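Local coordinates for putative iron-regulated protein A (PDB 4ECG) that binds calcium ions, belongs to the imelysin-like peptidase M75 family and is a putative metalloendopeptidase, at residues Ile251-Ala265 with Phe348-Thr362. Residues are numbered along the deposited sequence; the frame is centred on the assembly and turned at random.
Sequences ITDPVTAWNGSNKDA and FRNNLGDTEHINTAT. With CA (calcium ion), chain H.
Ala265 O accepts a hydrogen bond from Arg349 NH1 at 2.8 Å. The N-H...O angle is 155°, and the oxygen meets the guanidinium edge, slightly tilted from its plane. The arginine chain is folded rather than extended, bent at both chi2 and chi3, which curls the guanidinium round to this carbonyl. Its NE forms a salt bridge with Asp158, so a second partner fixes the same group. Ala265 CB also rests against Asn350 OD1.

The centre of the contact is Leu352 on Trp258. Leu352 CB sits over one face of the indole, 3.8 Å from the centroid of the five-membered ring, in a CH-pi contact. Leu352 CD1 reaches Trp258 CE3. The backbone of Lys263 covers the opposite face through its CA, so the indole is sandwiched between the loop after its own helix and the 351-354 turn. With Trp258 cut back to an alanine, a gap is likely to open between Leu352 and Lys263, and the 260-265 loop would lose part of its hold.

Leu352 CD2 points the other way and lies over the centre of the Phe348 ring, 3.4 Å above its plane. It also meets Pro254 CB. Val255 CG2 touches Ile358 CD1 at 4.0 Å. The branch carrying CG2 stands opposite the backbone N of Ile251, and it packs on Ile358 CG2 and, tightly, on Thr362 CG2 at 3.4 Å.

Asp253, on the same helix, takes no part in the contact and binds a calcium ion through OD1, with Ser248 O and three waters. The contact joins the end of helix 239-259 and the loop after it to the 348-354 connection and the start of helix 355-377. The short helical segments run roughly antiparallel, at 146°. Helix 284-300 touches Ile251 and Phe348, helix 271-275 touches Pro254 and Arg349, and helix 324-343 backs Ala361.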
loop_
_atom_site.group_PDB
_atom_site.type_symbol
_atom_site.label_atom_id
_atom_site.label_comp_id
_atom_site.label_asym_id
_atom_site.label_seq_id
_atom_site.Cartn_x
_atom_site.Cartn_y
_atom_site.Cartn_z
ATOM N N ILE A 251 3.337 2.658 -12.123
ATOM C CA ILE A 251 3.778 3.754 -12.950
ATOM C C ILE A 251 3.885 3.285 -14.410
ATOM O O ILE A 251 3.294 3.909 -15.310
ATOM C CB ILE A 251 5.097 4.404 -12.450
ATOM C CG1 ILE A 251 4.872 5.175 -11.137
ATOM C CG2 ILE A 251 5.618 5.406 -13.482
ATOM C CD1 ILE A 251 6.131 5.507 -10.339
ATOM N N THR A 252 4.552 2.157 -14.645
ATOM C CA THR A 252 4.910 1.743 -16.025
ATOM C C THR A 252 3.675 1.367 -16.817
ATOM O O THR A 252 3.539 1.803 -17.957
ATOM C CB THR A 252 6.041 0.670 -16.073
ATOM O OG1 THR A 252 7.234 1.241 -15.509
ATOM C CG2 THR A 252 6.373 0.208 -17.503
ATOM N N ASP A 253 2.738 0.657 -16.200
ATOM C CA ASP A 253 1.656 0.015 -16.969
ATOM C C ASP A 253 0.656 1.028 -17.564
ATOM O O ASP A 253 0.212 0.846 -18.718
ATOM C CB ASP A 253 0.907 -1.119 -16.183
ATOM C CG ASP A 253 1.749 -2.442 -16.000
ATOM O OD1 ASP A 253 2.851 -2.593 -16.627
ATOM O OD2 ASP A 253 1.275 -3.345 -15.214
ATOM N N PRO A 254 0.267 2.055 -16.789
ATOM C CA PRO A 254 -0.563 3.136 -17.370
ATOM C C PRO A 254 0.163 3.961 -18.470
ATOM O O PRO A 254 -0.447 4.378 -19.456
ATOM C CB PRO A 254 -0.912 4.002 -16.139
ATOM C CG PRO A 254 -0.848 3.064 -14.975
ATOM C CD PRO A 254 0.290 2.128 -15.314
ATOM N N VAL A 255 1.469 4.145 -18.325
ATOM C CA VAL A 255 2.253 4.853 -19.336
ATOM C C VAL A 255 2.326 4.014 -20.565
ATOM O O VAL A 255 2.206 4.557 -21.640
ATOM C CB VAL A 255 3.643 5.294 -18.814
ATOM C CG1 VAL A 255 4.543 5.897 -19.910
ATOM C CG2 VAL A 255 3.419 6.273 -17.692
ATOM N N THR A 256 2.460 2.692 -20.440
ATOM C CA THR A 256 2.518 1.870 -21.662
ATOM C C THR A 256 1.199 2.030 -22.439
ATOM O O THR A 256 1.198 2.272 -23.659
ATOM C CB THR A 256 2.774 0.375 -21.369
ATOM O OG1 THR A 256 3.989 0.248 -20.646
ATOM C CG2 THR A 256 2.851 -0.490 -22.732
ATOM N N ALA A 257 0.088 1.945 -21.713
ATOM C CA ALA A 257 -1.254 2.050 -22.283
ATOM C C ALA A 257 -1.431 3.398 -22.950
ATOM O O ALA A 257 -1.924 3.472 -24.066
ATOM C CB ALA A 257 -2.329 1.832 -21.189
ATOM N N TRP A 258 -1.006 4.462 -22.262
ATOM C CA TRP A 258 -1.039 5.826 -22.798
ATOM C C TRP A 258 -0.268 5.974 -24.064
ATOM O O TRP A 258 -0.760 6.581 -25.011
ATOM C CB TRP A 258 -0.503 6.777 -21.761
ATOM C CG TRP A 258 -0.342 8.199 -22.193
ATOM C CD1 TRP A 258 0.830 8.819 -22.578
ATOM C CD2 TRP A 258 -1.361 9.262 -22.238
ATOM N NE1 TRP A 258 0.621 10.136 -22.884
ATOM C CE2 TRP A 258 -0.664 10.474 -22.689
ATOM C CE3 TRP A 258 -2.708 9.330 -21.959
ATOM C CZ2 TRP A 258 -1.321 11.702 -22.838
ATOM C CZ3 TRP A 258 -3.360 10.560 -22.092
ATOM C CH2 TRP A 258 -2.683 11.726 -22.519
ATOM N N ASN A 259 0.937 5.412 -24.097
ATOM C CA ASN A 259 1.757 5.444 -25.324
ATOM C C ASN A 259 1.097 4.789 -26.554
ATOM O O ASN A 259 1.200 5.325 -27.632
ATOM C CB ASN A 259 3.178 4.911 -25.080
ATOM C CG ASN A 259 3.972 5.817 -24.145
ATOM O OD1 ASN A 259 3.762 7.028 -24.120
ATOM N ND2 ASN A 259 4.871 5.235 -23.361
ATOM N N GLY A 260 0.408 3.662 -26.369
ATOM C CA GLY A 260 -0.396 3.079 -27.422
ATOM C C GLY A 260 -1.687 3.844 -27.750
ATOM O O GLY A 260 -2.329 3.503 -28.723
ATOM N N SER A 261 -2.075 4.882 -26.985
ATOM C CA SER A 261 -3.416 5.505 -27.162
ATOM C C SER A 261 -3.474 6.790 -28.013
ATOM O O SER A 261 -2.493 7.208 -28.607
ATOM C CB SER A 261 -4.012 5.812 -25.783
ATOM O OG SER A 261 -3.472 7.036 -25.248
ATOM N N ASN A 262 -4.643 7.423 -28.040
ATOM C CA ASN A 262 -4.846 8.729 -28.689
ATOM C C ASN A 262 -4.214 9.917 -27.932
ATOM O O ASN A 262 -4.215 11.025 -28.446
ATOM C CB ASN A 262 -6.363 9.005 -28.922
ATOM C CG ASN A 262 -7.193 9.026 -27.620
ATOM O OD1 ASN A 262 -6.674 8.974 -26.503
ATOM N ND2 ASN A 262 -8.490 9.095 -27.770
ATOM N N LYS A 263 -3.693 9.686 -26.725
ATOM C CA LYS A 263 -3.037 10.708 -25.883
ATOM C C LYS A 263 -3.911 11.946 -25.557
ATOM O O LYS A 263 -3.435 13.066 -25.475
ATOM C CB LYS A 263 -1.684 11.090 -26.464
ATOM C CG LYS A 263 -0.707 9.914 -26.529
ATOM C CD LYS A 263 0.763 10.324 -26.678
ATOM C CE LYS A 263 1.666 9.127 -26.982
ATOM N NZ LYS A 263 3.127 9.434 -26.883
ATOM N N ASP A 264 -5.191 11.687 -25.338
ATOM C CA ASP A 264 -6.181 12.668 -24.948
ATOM C C ASP A 264 -6.624 12.345 -23.506
ATOM O O ASP A 264 -7.403 11.387 -23.276
ATOM C CB ASP A 264 -7.360 12.608 -25.937
ATOM C CG ASP A 264 -8.448 13.610 -25.624
ATOM O OD1 ASP A 264 -8.220 14.482 -24.753
ATOM O OD2 ASP A 264 -9.549 13.507 -26.227
ATOM N N ALA A 265 -6.071 13.110 -22.547
ATOM C CA ALA A 265 -6.339 12.972 -21.088
ATOM C C ALA A 265 -7.795 13.282 -20.715
ATOM O O ALA A 265 -8.266 12.810 -19.697
ATOM C CB ALA A 265 -5.408 13.857 -20.270
ATOM N N PHE A 348 -1.054 12.644 -11.754
ATOM C CA PHE A 348 -0.460 11.636 -12.712
ATOM C C PHE A 348 -1.384 11.374 -13.870
ATOM O O PHE A 348 -0.949 11.230 -14.995
ATOM C CB PHE A 348 -0.271 10.321 -11.986
ATOM C CG PHE A 348 0.534 9.270 -12.729
ATOM C CD1 PHE A 348 1.657 9.600 -13.484
ATOM C CD2 PHE A 348 0.207 7.934 -12.585
ATOM C CE1 PHE A 348 2.403 8.617 -14.090
ATOM C CE2 PHE A 348 0.945 6.937 -13.189
ATOM C CZ PHE A 348 2.046 7.280 -13.939
ATOM N N ARG A 349 -2.676 11.301 -13.612
ATOM C CA ARG A 349 -3.599 11.105 -14.754
ATOM C C ARG A 349 -3.572 12.123 -15.861
ATOM O O ARG A 349 -4.104 11.817 -16.926
ATOM C CB ARG A 349 -5.052 10.848 -14.313
ATOM C CG ARG A 349 -5.723 11.969 -13.561
ATOM C CD ARG A 349 -6.297 13.013 -14.451
ATOM N NE ARG A 349 -7.641 12.724 -14.864
ATOM C CZ ARG A 349 -8.033 12.516 -16.119
ATOM N NH1 ARG A 349 -7.175 12.461 -17.127
ATOM N NH2 ARG A 349 -9.325 12.383 -16.359
ATOM N N ASN A 350 -3.028 13.322 -15.626
ATOM C CA ASN A 350 -2.865 14.312 -16.692
ATOM C C ASN A 350 -1.455 14.484 -17.145
ATOM O O ASN A 350 -1.159 15.359 -17.934
ATOM C CB ASN A 350 -3.425 15.679 -16.249
ATOM C CG ASN A 350 -4.930 15.711 -16.248
ATOM O OD1 ASN A 350 -5.571 15.014 -17.019
ATOM N ND2 ASN A 350 -5.503 16.497 -15.372
ATOM N N ASN A 351 -0.550 13.657 -16.664
ATOM C CA ASN A 351 0.859 13.830 -16.961
ATOM C C ASN A 351 1.511 12.514 -17.317
ATOM O O ASN A 351 2.706 12.297 -17.049
ATOM C CB ASN A 351 1.542 14.454 -15.717
ATOM C CG ASN A 351 1.150 15.915 -15.505
ATOM O OD1 ASN A 351 1.712 16.799 -16.146
ATOM N ND2 ASN A 351 0.169 16.170 -14.618
ATOM N N LEU A 352 0.734 11.618 -17.900
ATOM C CA LEU A 352 1.273 10.322 -18.311
ATOM C C LEU A 352 2.305 10.500 -19.425
ATOM O O LEU A 352 3.153 9.656 -19.604
ATOM C CB LEU A 352 0.169 9.350 -18.736
ATOM C CG LEU A 352 -0.792 8.983 -17.605
ATOM C CD1 LEU A 352 -2.035 8.353 -18.207
ATOM C CD2 LEU A 352 -0.181 8.111 -16.498
ATOM N N GLY A 353 2.287 11.637 -20.102
ATOM C CA GLY A 353 3.338 11.975 -21.052
ATOM C C GLY A 353 4.489 12.805 -20.500
ATOM O O GLY A 353 5.209 13.419 -21.283
ATOM N N ASP A 354 4.674 12.824 -19.179
ATOM C CA ASP A 354 5.773 13.571 -18.543
ATOM C C ASP A 354 7.071 12.750 -18.511
ATOM O O ASP A 354 7.600 12.473 -17.457
ATOM C CB ASP A 354 5.355 14.005 -17.119
ATOM C CG ASP A 354 6.338 14.985 -16.481
ATOM O OD1 ASP A 354 7.074 15.634 -17.223
ATOM O OD2 ASP A 354 6.397 15.105 -15.234
ATOM N N THR A 355 7.593 12.405 -19.687
ATOM C CA THR A 355 8.509 11.248 -19.884
ATOM C C THR A 355 9.763 11.238 -19.044
ATOM O O THR A 355 10.064 10.213 -18.412
ATOM C CB THR A 355 8.909 11.088 -21.386
ATOM O OG1 THR A 355 7.706 11.056 -22.152
ATOM C CG2 THR A 355 9.702 9.777 -21.673
ATOM N N GLU A 356 10.490 12.349 -19.053
ATOM C CA GLU A 356 11.760 12.413 -18.354
ATOM C C GLU A 356 11.582 12.125 -16.863
ATOM O O GLU A 356 12.225 11.220 -16.343
ATOM C CB GLU A 356 12.461 13.752 -18.585
ATOM C CG GLU A 356 13.190 13.859 -19.910
ATOM C CD GLU A 356 13.593 15.306 -20.210
ATOM O OE1 GLU A 356 12.734 16.067 -20.760
ATOM O OE2 GLU A 356 14.760 15.690 -19.886
ATOM N N HIS A 357 10.689 12.851 -16.193
ATOM C CA HIS A 357 10.416 12.606 -14.773
ATOM C C HIS A 357 9.945 11.191 -14.498
ATOM O O HIS A 357 10.342 10.595 -13.484
ATOM C CB HIS A 357 9.348 13.540 -14.258
ATOM C CG HIS A 357 9.761 14.994 -14.206
ATOM N ND1 HIS A 357 8.884 16.002 -14.434
ATOM C CD2 HIS A 357 10.984 15.581 -13.923
ATOM C CE1 HIS A 357 9.518 17.160 -14.293
ATOM N NE2 HIS A 357 10.809 16.903 -13.991
ATOM N N ILE A 358 9.082 10.652 -15.368
ATOM C CA ILE A 358 8.524 9.262 -15.177
ATOM C C ILE A 358 9.701 8.239 -15.240
ATOM O O ILE A 358 9.860 7.408 -14.354
ATOM C CB ILE A 358 7.403 8.941 -16.191
ATOM C CG1 ILE A 358 6.135 9.726 -15.827
ATOM C CG2 ILE A 358 7.113 7.433 -16.227
ATOM C CD1 ILE A 358 5.066 9.867 -16.914
ATOM N N ASN A 359 10.598 8.418 -16.196
ATOM C CA ASN A 359 11.739 7.527 -16.355
ATOM C C ASN A 359 12.698 7.552 -15.221
ATOM O O ASN A 359 13.136 6.493 -14.800
ATOM C CB ASN A 359 12.490 7.762 -17.687
ATOM C CG ASN A 359 11.671 7.301 -18.912
ATOM O OD1 ASN A 359 10.650 6.630 -18.742
ATOM N ND2 ASN A 359 12.077 7.711 -20.133
ATOM N N THR A 360 13.030 8.733 -14.709
ATOM C CA THR A 360 13.887 8.849 -13.501
ATOM C C THR A 360 13.213 8.073 -12.355
ATOM O O THR A 360 13.868 7.395 -11.554
ATOM C CB THR A 360 14.076 10.340 -13.142
ATOM O OG1 THR A 360 14.590 11.016 -14.296
ATOM C CG2 THR A 360 15.015 10.583 -11.916
ATOM N N ALA A 361 11.883 8.161 -12.309
ATOM C CA ALA A 361 11.108 7.555 -11.229
ATOM C C ALA A 361 11.145 6.045 -11.389
ATOM O O ALA A 361 11.483 5.330 -10.463
ATOM C CB ALA A 361 9.679 8.089 -11.246
ATOM N N THR A 362 10.843 5.538 -12.584
ATOM C CA THR A 362 10.847 4.057 -12.775
ATOM C C THR A 362 12.259 3.463 -12.711
ATOM O O THR A 362 12.437 2.390 -12.160
ATOM C CB THR A 362 10.140 3.630 -14.059
ATOM O OG1 THR A 362 10.851 4.144 -15.186
ATOM C CG2 THR A 362 8.688 4.179 -14.093
HETATM CA CA CA H . 4.859 -4.085 -16.003
HETATM O O HOH W 1 6.851 -5.490 -15.725
HETATM O O HOH W 2 4.028 -5.741 -13.968
HETATM O O HOH W 3 3.326 -5.797 -16.948
#